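Vaginolysin (Gardnerella vaginalis, PDB 5IMY) probably binds cholesterol in host membranes and lyses cells as a secreted toxin of the cholesterol-dependent cytolysin family. Local coordinates at residues 77-86 / 346-354; 111-119 / 130-138. All blocks are in the same frame, centred on the assembly; numbering follows the deposited sequence.

Contact 1: 77-86 / 346-354; sequences SNLSVTSAND and VPIAYTTSF
The Y350 ring carries CB of L79 over one face, a CH-pi contact with CB 3.8 Å from the ring centroid and offset toward the CE2–CZ rim. At the edge, in the ring plane, S80 O comes within 3.3 Å of Y350 CE2, and V81 CG2 lies near the same plane, 3.7 Å from Y350 CD2. Chi1 of 68° puts the tyrosine CG between its backbone N and carbonyl carbon, and from there the ring reaches back over L79 CB. Tyrosine suits this buried place because its flat face packs against leucine while its hydroxyl bonds to N104; L101 of helix 99-102 touches both L79 and Y350. Beta-branched V81 serves two neighbours: CG2 meets the ring, while CG1, anti to the backbone N, lies 4.0 Å from P347 CG. The side chain of D86 crosses the proline ring at about a right angle, its OD1 3.6 Å from P347 CG and also salt-bridged to K139. On the opposite face of the strands, A349 is small enough for N78 OD1 to approach its CB to 3.4 Å, and that oxygen accepts a bond from K215. L79 and Y350 exchange two backbone bonds, and V81 N donates to I348 O from well above the carbonyl plane. Next to the paired residues, one water links S77 O to T352 N and another links S77 OG to T351 OG1. I348 and A349 both face A260 in a classic beta bulge, and the short strand 79-80 pairs with strand 347-354 in the large antiparallel sheet of the cytolysin fold.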
loop_
_atom_site.group_PDB
_atom_site.type_symbol
_atom_site.label_atom_id
_atom_site.label_comp_id
_atom_site.label_asym_id
_atom_site.label_seq_id
_atom_site.Cartn_x
_atom_site.Cartn_y
_atom_site.Cartn_z
ATOM N N SER A 77 14.466 1.022 32.454
ATOM C CA SER A 77 15.142 0.913 33.742
ATOM C C SER A 77 14.192 0.452 34.837
ATOM O O SER A 77 14.587 0.403 36.008
ATOM C CB SER A 77 15.766 2.256 34.132
ATOM O OG SER A 77 14.768 3.178 34.533
ATOM N N ASN A 78 12.956 0.113 34.486
ATOM C CA ASN A 78 11.909 -0.228 35.444
ATOM C C ASN A 78 11.641 -1.726 35.317
ATOM O O ASN A 78 10.783 -2.156 34.545
ATOM C CB ASN A 78 10.657 0.605 35.175
ATOM C CG ASN A 78 9.637 0.507 36.288
ATOM O OD1 ASN A 78 8.663 -0.236 36.187
ATOM N ND2 ASN A 78 9.856 1.262 37.359
ATOM N N LEU A 79 12.385 -2.519 36.082
ATOM C CA LEU A 79 12.319 -3.970 35.988
ATOM C C LEU A 79 11.211 -4.519 36.876
ATOM O O LEU A 79 10.946 -4.003 37.963
ATOM C CB LEU A 79 13.654 -4.603 36.385
ATOM C CG LEU A 79 14.822 -4.372 35.425
ATOM C CD1 LEU A 79 15.452 -3.004 35.644
ATOM C CD2 LEU A 79 15.862 -5.477 35.580
ATOM N N SER A 80 10.573 -5.585 36.402
ATOM C CA SER A 80 9.453 -6.180 37.114
ATOM C C SER A 80 9.936 -7.031 38.282
ATOM O O SER A 80 10.986 -7.676 38.219
ATOM C CB SER A 80 8.612 -7.042 36.173
ATOM O OG SER A 80 7.963 -6.252 35.194
ATOM N N VAL A 81 9.153 -7.020 39.357
ATOM C CA VAL A 81 9.367 -7.893 40.506
ATOM C C VAL A 81 8.464 -9.107 40.347
ATOM O O VAL A 81 7.278 -8.970 40.024
ATOM C CB VAL A 81 9.083 -7.155 41.826
ATOM C CG1 VAL A 81 9.174 -8.109 43.012
ATOM C CG2 VAL A 81 10.054 -5.998 42.003
ATOM N N THR A 82 9.022 -10.292 40.575
ATOM C CA THR A 82 8.305 -11.545 40.398
ATOM C C THR A 82 8.495 -12.416 41.630
ATOM O O THR A 82 9.300 -12.118 42.516
ATOM C CB THR A 82 8.796 -12.303 39.156
ATOM O OG1 THR A 82 10.163 -12.692 39.340
ATOM C CG2 THR A 82 8.683 -11.434 37.916
ATOM N N SER A 83 7.736 -13.512 41.675
ATOM C CA SER A 83 7.929 -14.500 42.730
ATOM C C SER A 83 9.331 -15.093 42.683
ATOM O O SER A 83 9.892 -15.446 43.726
ATOM C CB SER A 83 6.884 -15.608 42.602
ATOM O OG SER A 83 7.088 -16.619 43.573
ATOM N N ALA A 84 9.914 -15.198 41.488
ATOM C CA ALA A 84 11.203 -15.858 41.330
ATOM C C ALA A 84 12.362 -15.000 41.822
ATOM O O ALA A 84 13.350 -15.543 42.329
ATOM C CB ALA A 84 11.425 -16.230 39.864
ATOM N N ASN A 85 12.272 -13.676 41.684
ATOM C CA ASN A 85 13.369 -12.795 42.055
ATOM C C ASN A 85 13.095 -11.967 43.303
ATOM O O ASN A 85 13.998 -11.256 43.758
ATOM C CB ASN A 85 13.715 -11.853 40.886
ATOM C CG ASN A 85 12.602 -10.867 40.564
ATOM O OD1 ASN A 85 11.851 -10.438 41.439
ATOM N ND2 ASN A 85 12.495 -10.503 39.292
ATOM N N ASP A 86 11.889 -12.042 43.871
ATOM C CA ASP A 86 11.586 -11.269 45.071
ATOM C C ASP A 86 12.591 -11.544 46.181
ATOM O O ASP A 86 12.827 -10.679 47.031
ATOM C CB ASP A 86 10.166 -11.587 45.551
ATOM C CG ASP A 86 9.688 -10.635 46.630
ATOM O OD1 ASP A 86 10.043 -9.440 46.574
ATOM O OD2 ASP A 86 8.951 -11.081 47.536
ATOM N N VAL A 346 3.025 -4.983 48.134
ATOM C CA VAL A 346 3.673 -5.904 47.202
ATOM C C VAL A 346 4.640 -5.086 46.352
ATOM O O VAL A 346 4.213 -4.126 45.696
ATOM C CB VAL A 346 2.661 -6.642 46.308
ATOM C CG1 VAL A 346 3.389 -7.460 45.247
ATOM C CG2 VAL A 346 1.777 -7.558 47.119
ATOM N N PRO A 347 5.932 -5.412 46.328
ATOM C CA PRO A 347 6.812 -4.798 45.328
ATOM C C PRO A 347 6.443 -5.271 43.931
ATOM O O PRO A 347 6.177 -6.455 43.709
ATOM C CB PRO A 347 8.211 -5.272 45.739
ATOM C CG PRO A 347 7.977 -6.510 46.534
ATOM C CD PRO A 347 6.670 -6.309 47.235
ATOM N N ILE A 348 6.419 -4.329 42.988
ATOM C CA ILE A 348 5.991 -4.623 41.625
ATOM C C ILE A 348 7.115 -4.322 40.644
ATOM O O ILE A 348 7.191 -4.927 39.568
ATOM C CB ILE A 348 4.720 -3.833 41.257
ATOM C CG1 ILE A 348 4.912 -2.341 41.547
ATOM C CG2 ILE A 348 3.519 -4.386 42.015
ATOM C CD1 ILE A 348 3.767 -1.467 41.063
ATOM N N ALA A 349 7.998 -3.391 41.002
ATOM C CA ALA A 349 9.078 -3.001 40.111
ATOM C C ALA A 349 10.270 -2.536 40.933
ATOM O O ALA A 349 10.133 -2.129 42.090
ATOM C CB ALA A 349 8.639 -1.895 39.146
ATOM N N TYR A 350 11.450 -2.604 40.320
ATOM C CA TYR A 350 12.667 -2.124 40.954
ATOM C C TYR A 350 13.571 -1.497 39.906
ATOM O O TYR A 350 13.526 -1.853 38.725
ATOM C CB TYR A 350 13.412 -3.248 41.694
ATOM C CG TYR A 350 14.013 -4.319 40.809
ATOM C CD1 TYR A 350 15.376 -4.339 40.538
ATOM C CD2 TYR A 350 13.223 -5.323 40.264
ATOM C CE1 TYR A 350 15.931 -5.322 39.739
ATOM C CE2 TYR A 350 13.771 -6.308 39.462
ATOM C CZ TYR A 350 15.124 -6.304 39.204
ATOM O OH TYR A 350 15.673 -7.282 38.410
ATOM N N THR A 351 14.384 -0.546 40.355
ATOM C CA THR A 351 15.340 0.156 39.512
ATOM C C THR A 351 16.740 -0.049 40.073
ATOM O O THR A 351 16.933 -0.054 41.293
ATOM C CB THR A 351 15.020 1.654 39.447
ATOM O OG1 THR A 351 13.680 1.842 38.978
ATOM C CG2 THR A 351 15.987 2.379 38.516
ATOM N N THR A 352 17.711 -0.224 39.182
ATOM C CA THR A 352 19.106 -0.356 39.570
ATOM C C THR A 352 19.898 0.847 39.077
ATOM O O THR A 352 19.607 1.416 38.022
ATOM C CB THR A 352 19.733 -1.639 39.008
ATOM O OG1 THR A 352 19.832 -1.545 37.580
ATOM C CG2 THR A 352 18.905 -2.859 39.384
ATOM N N SER A 353 20.903 1.228 39.861
ATOM C CA SER A 353 21.812 2.305 39.512
ATOM C C SER A 353 23.243 1.811 39.664
ATOM O O SER A 353 23.537 0.970 40.519
ATOM C CB SER A 353 21.585 3.540 40.394
ATOM O OG SER A 353 20.267 4.035 40.246
ATOM N N PHE A 354 24.131 2.332 38.822
ATOM C CA PHE A 354 25.529 1.929 38.871
ATOM C C PHE A 354 26.204 2.483 40.119
ATOM O O PHE A 354 25.998 3.639 40.496
ATOM C CB PHE A 354 26.270 2.412 37.625
ATOM C CG PHE A 354 25.929 1.647 36.377
ATOM C CD1 PHE A 354 26.359 0.341 36.211
ATOM C CD2 PHE A 354 25.191 2.238 35.364
ATOM C CE1 PHE A 354 26.051 -0.366 35.065
ATOM C CE2 PHE A 354 24.882 1.537 34.214
ATOM C CZ PHE A 354 25.312 0.233 34.063
HETATM O O HOH W 1 17.293 -0.561 36.286
HETATM O O HOH W 2 12.619 3.371 36.797
#

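Contact 2: 111-119 / 130-138; sequences ANRAPITLS and SAVTVQRPT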
loop_
_atom_site.group_PDB
_atom_site.type_symbol
_atom_site.label_atom_id
_atom_site.label_comp_id
_atom_site.label_asym_id
_atom_site.label_seq_id
_atom_site.Cartn_x
_atom_site.Cartn_y
_atom_site.Cartn_z
ATOM N N ALA A 111 29.100 -9.556 50.428
ATOM C CA ALA A 111 30.193 -8.725 50.912
ATOM C C ALA A 111 29.774 -8.121 52.239
ATOM O O ALA A 111 28.581 -8.016 52.544
ATOM C CB ALA A 111 30.556 -7.623 49.913
ATOM N N ASN A 112 30.767 -7.739 53.030
ATOM C CA ASN A 112 30.485 -7.068 54.285
ATOM C C ASN A 112 29.932 -5.681 53.994
ATOM O O ASN A 112 30.634 -4.835 53.435
ATOM C CB ASN A 112 31.745 -6.979 55.141
ATOM C CG ASN A 112 32.366 -8.334 55.405
ATOM O OD1 ASN A 112 31.675 -9.352 55.418
ATOM N ND2 ASN A 112 33.675 -8.354 55.621
ATOM N N ARG A 113 28.680 -5.452 54.367
ATOM C CA ARG A 113 27.967 -4.232 54.032
ATOM C C ARG A 113 27.995 -3.234 55.185
ATOM O O ARG A 113 28.254 -3.581 56.341
ATOM C CB ARG A 113 26.514 -4.543 53.659
ATOM C CG ARG A 113 26.362 -5.349 52.380
ATOM C CD ARG A 113 26.730 -4.526 51.156
ATOM N NE ARG A 113 25.870 -3.356 51.014
ATOM C CZ ARG A 113 24.651 -3.379 50.485
ATOM N NH1 ARG A 113 24.135 -4.518 50.040
ATOM N NH2 ARG A 113 23.944 -2.261 50.400
ATOM N N ALA A 114 27.717 -1.983 54.850
ATOM C CA ALA A 114 27.545 -0.911 55.812
ATOM C C ALA A 114 26.068 -0.595 55.985
ATOM O O ALA A 114 25.240 -0.973 55.153
ATOM C CB ALA A 114 28.285 0.347 55.347
ATOM N N PRO A 115 25.693 0.089 57.064
ATOM C CA PRO A 115 24.299 0.520 57.197
ATOM C C PRO A 115 23.878 1.371 56.010
ATOM O O PRO A 115 24.704 1.998 55.343
ATOM C CB PRO A 115 24.296 1.327 58.500
ATOM C CG PRO A 115 25.445 0.789 59.275
ATOM C CD PRO A 115 26.487 0.418 58.260
ATOM N N ILE A 116 22.574 1.384 55.748
ATOM C CA ILE A 116 22.017 2.118 54.622
ATOM C C ILE A 116 20.686 2.721 55.047
ATOM O O ILE A 116 19.943 2.137 55.842
ATOM C CB ILE A 116 21.855 1.209 53.382
ATOM C CG1 ILE A 116 21.425 2.023 52.164
ATOM C CG2 ILE A 116 20.860 0.084 53.657
ATOM C CD1 ILE A 116 21.873 1.406 50.857
ATOM N N THR A 117 20.393 3.907 54.521
ATOM C CA THR A 117 19.190 4.650 54.875
ATOM C C THR A 117 18.178 4.559 53.742
ATOM O O THR A 117 18.493 4.889 52.594
ATOM C CB THR A 117 19.515 6.116 55.173
ATOM O OG1 THR A 117 20.404 6.193 56.293
ATOM C CG2 THR A 117 18.240 6.899 55.486
ATOM N N LEU A 118 16.971 4.123 54.074
ATOM C CA LEU A 118 15.870 4.040 53.129
ATOM C C LEU A 118 14.893 5.181 53.371
ATOM O O LEU A 118 14.803 5.733 54.470
ATOM C CB LEU A 118 15.140 2.704 53.258
ATOM C CG LEU A 118 16.031 1.466 53.331
ATOM C CD1 LEU A 118 15.176 0.218 53.429
ATOM C CD2 LEU A 118 16.959 1.396 52.129
ATOM N N SER A 119 14.148 5.527 52.325
ATOM C CA SER A 119 13.119 6.547 52.429
ATOM C C SER A 119 11.902 6.127 51.623
ATOM O O SER A 119 12.017 5.451 50.597
ATOM C CB SER A 119 13.606 7.907 51.932
ATOM O OG SER A 119 12.506 8.779 51.807
ATOM N N SER A 130 10.175 10.089 57.414
ATOM C CA SER A 130 9.893 9.139 56.344
ATOM C C SER A 130 11.071 8.225 56.028
ATOM O O SER A 130 10.981 7.440 55.078
ATOM C CB SER A 130 9.479 9.887 55.075
ATOM O OG SER A 130 10.607 10.435 54.418
ATOM N N ALA A 131 12.160 8.302 56.786
ATOM C CA ALA A 131 13.339 7.491 56.532
ATOM C C ALA A 131 13.634 6.597 57.728
ATOM O O ALA A 131 13.234 6.879 58.862
ATOM C CB ALA A 131 14.563 8.366 56.228
ATOM N N VAL A 132 14.338 5.504 57.455
ATOM C CA VAL A 132 14.781 4.575 58.490
ATOM C C VAL A 132 16.125 4.007 58.068
ATOM O O VAL A 132 16.366 3.760 56.883
ATOM C CB VAL A 132 13.755 3.445 58.728
ATOM C CG1 VAL A 132 13.386 2.770 57.413
ATOM C CG2 VAL A 132 14.295 2.420 59.720
ATOM N N THR A 133 16.999 3.803 59.045
ATOM C CA THR A 133 18.294 3.191 58.807
ATOM C C THR A 133 18.207 1.692 59.054
ATOM O O THR A 133 17.537 1.242 59.988
ATOM C CB THR A 133 19.359 3.818 59.711
ATOM O OG1 THR A 133 19.570 5.181 59.322
ATOM C CG2 THR A 133 20.680 3.059 59.623
ATOM N N VAL A 134 18.882 0.923 58.205
ATOM C CA VAL A 134 18.959 -0.527 58.336
ATOM C C VAL A 134 20.417 -0.897 58.560
ATOM O O VAL A 134 21.259 -0.673 57.682
ATOM C CB VAL A 134 18.394 -1.245 57.101
ATOM C CG1 VAL A 134 18.412 -2.755 57.312
ATOM C CG2 VAL A 134 16.980 -0.758 56.797
ATOM N N GLN A 135 20.713 -1.460 59.729
ATOM C CA GLN A 135 22.058 -1.934 60.037
ATOM C C GLN A 135 22.286 -3.260 59.319
ATOM O O GLN A 135 21.607 -4.248 59.609
ATOM C CB GLN A 135 22.239 -2.111 61.545
ATOM C CG GLN A 135 21.582 -1.048 62.419
ATOM C CD GLN A 135 22.306 0.281 62.377
ATOM O OE1 GLN A 135 23.501 0.346 62.086
ATOM N NE2 GLN A 135 21.583 1.354 62.673
ATOM N N ARG A 136 23.227 -3.287 58.385
ATOM C CA ARG A 136 23.446 -4.486 57.585
ATOM C C ARG A 136 22.165 -4.824 56.827
ATOM O O ARG A 136 21.329 -5.584 57.331
ATOM C CB ARG A 136 23.868 -5.667 58.468
ATOM C CG ARG A 136 24.559 -6.842 57.746
ATOM C CD ARG A 136 24.410 -6.806 56.220
ATOM N NE ARG A 136 24.993 -7.963 55.546
ATOM C CZ ARG A 136 26.295 -8.211 55.479
ATOM N NH1 ARG A 136 26.741 -9.278 54.836
ATOM N NH2 ARG A 136 27.156 -7.407 56.077
ATOM N N PRO A 137 21.979 -4.300 55.615
ATOM C CA PRO A 137 20.747 -4.589 54.869
ATOM C C PRO A 137 20.766 -5.988 54.268
ATOM O O PRO A 137 21.740 -6.396 53.631
ATOM C CB PRO A 137 20.734 -3.514 53.778
ATOM C CG PRO A 137 22.172 -3.204 53.560
ATOM C CD PRO A 137 22.831 -3.331 54.907
ATOM N N THR A 138 19.673 -6.719 54.479
ATOM C CA THR A 138 19.423 -7.998 53.830
ATOM C C THR A 138 17.956 -8.018 53.416
ATOM O O THR A 138 17.203 -7.080 53.692
ATOM C CB THR A 138 19.781 -9.176 54.750
ATOM O OG1 THR A 138 19.207 -10.384 54.234
ATOM C CG2 THR A 138 19.278 -8.943 56.170
#
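Backbone bonds join I116 to V134 and L118 to V132, two antiparallel hydrogen-bonded pairs with two N-H···O=C bonds each. The straightest, V134 N to I116 O, spans 2.9 Å at 169°. T117–T133 and S119–A131 are non-hydrogen-bonded pairs, where the CA-H groups of T117 and T133 point at carbonyl oxygens across the gap. The strands 116-119 and 131-134 thus form the ladder of a beta hairpin, with strand 208-223 on the far side of the first strand and helix 139-158 packed against V132 and V134. Apolar contacts occupy that helix-facing side: L118 CD1 meets V134 CG2 at 3.9 Å, and I116 CG2 rests 3.5 Å from P137 CG. Branched aliphatic residues suit this side, where I116 and L118 also meet V223. The other face, with T117, T133, S119 and A131, is mostly polar: T117 OG1 and T133 OG1 share a weak bond of 3.3 Å, either could donate, and each lies anti to its own carbonyl carbon (chi1 -62° and -67°), which brings the hydroxyls together. P137 CG lies over one face of the R113 guanidinium, 3.7 Å from NH2, while R113 NE and NH2 bond to the carbonyls of F232 and G92. R113 in turn lays its aliphatic CG over the centre of the R136 guanidinium.

From the N terminus, the long strand 62-76 leads into segment 77-86, the first half of contact 1. The chain passes helix 99-102 and makes contact 2, a local turn-back in which 111-119 meets 130-138 after ten intervening residues. Helix 139-158 follows, then strands 208-223 and 253-261, and 259 residues after segment 77-86 ends, 346-354 closes contact 1. Contact 2 is nested within the loop of contact 1. Their centres lie about 18 Å apart and the nearest atoms about 9 Å, so the two do not touch, yet both reach the same antiparallel sheet: strand 116-120 pairs with 208-223, which pairs with 253-261, the strand beside 347-354. Soon after comes the long strand 363-389, which pairs with 62-76.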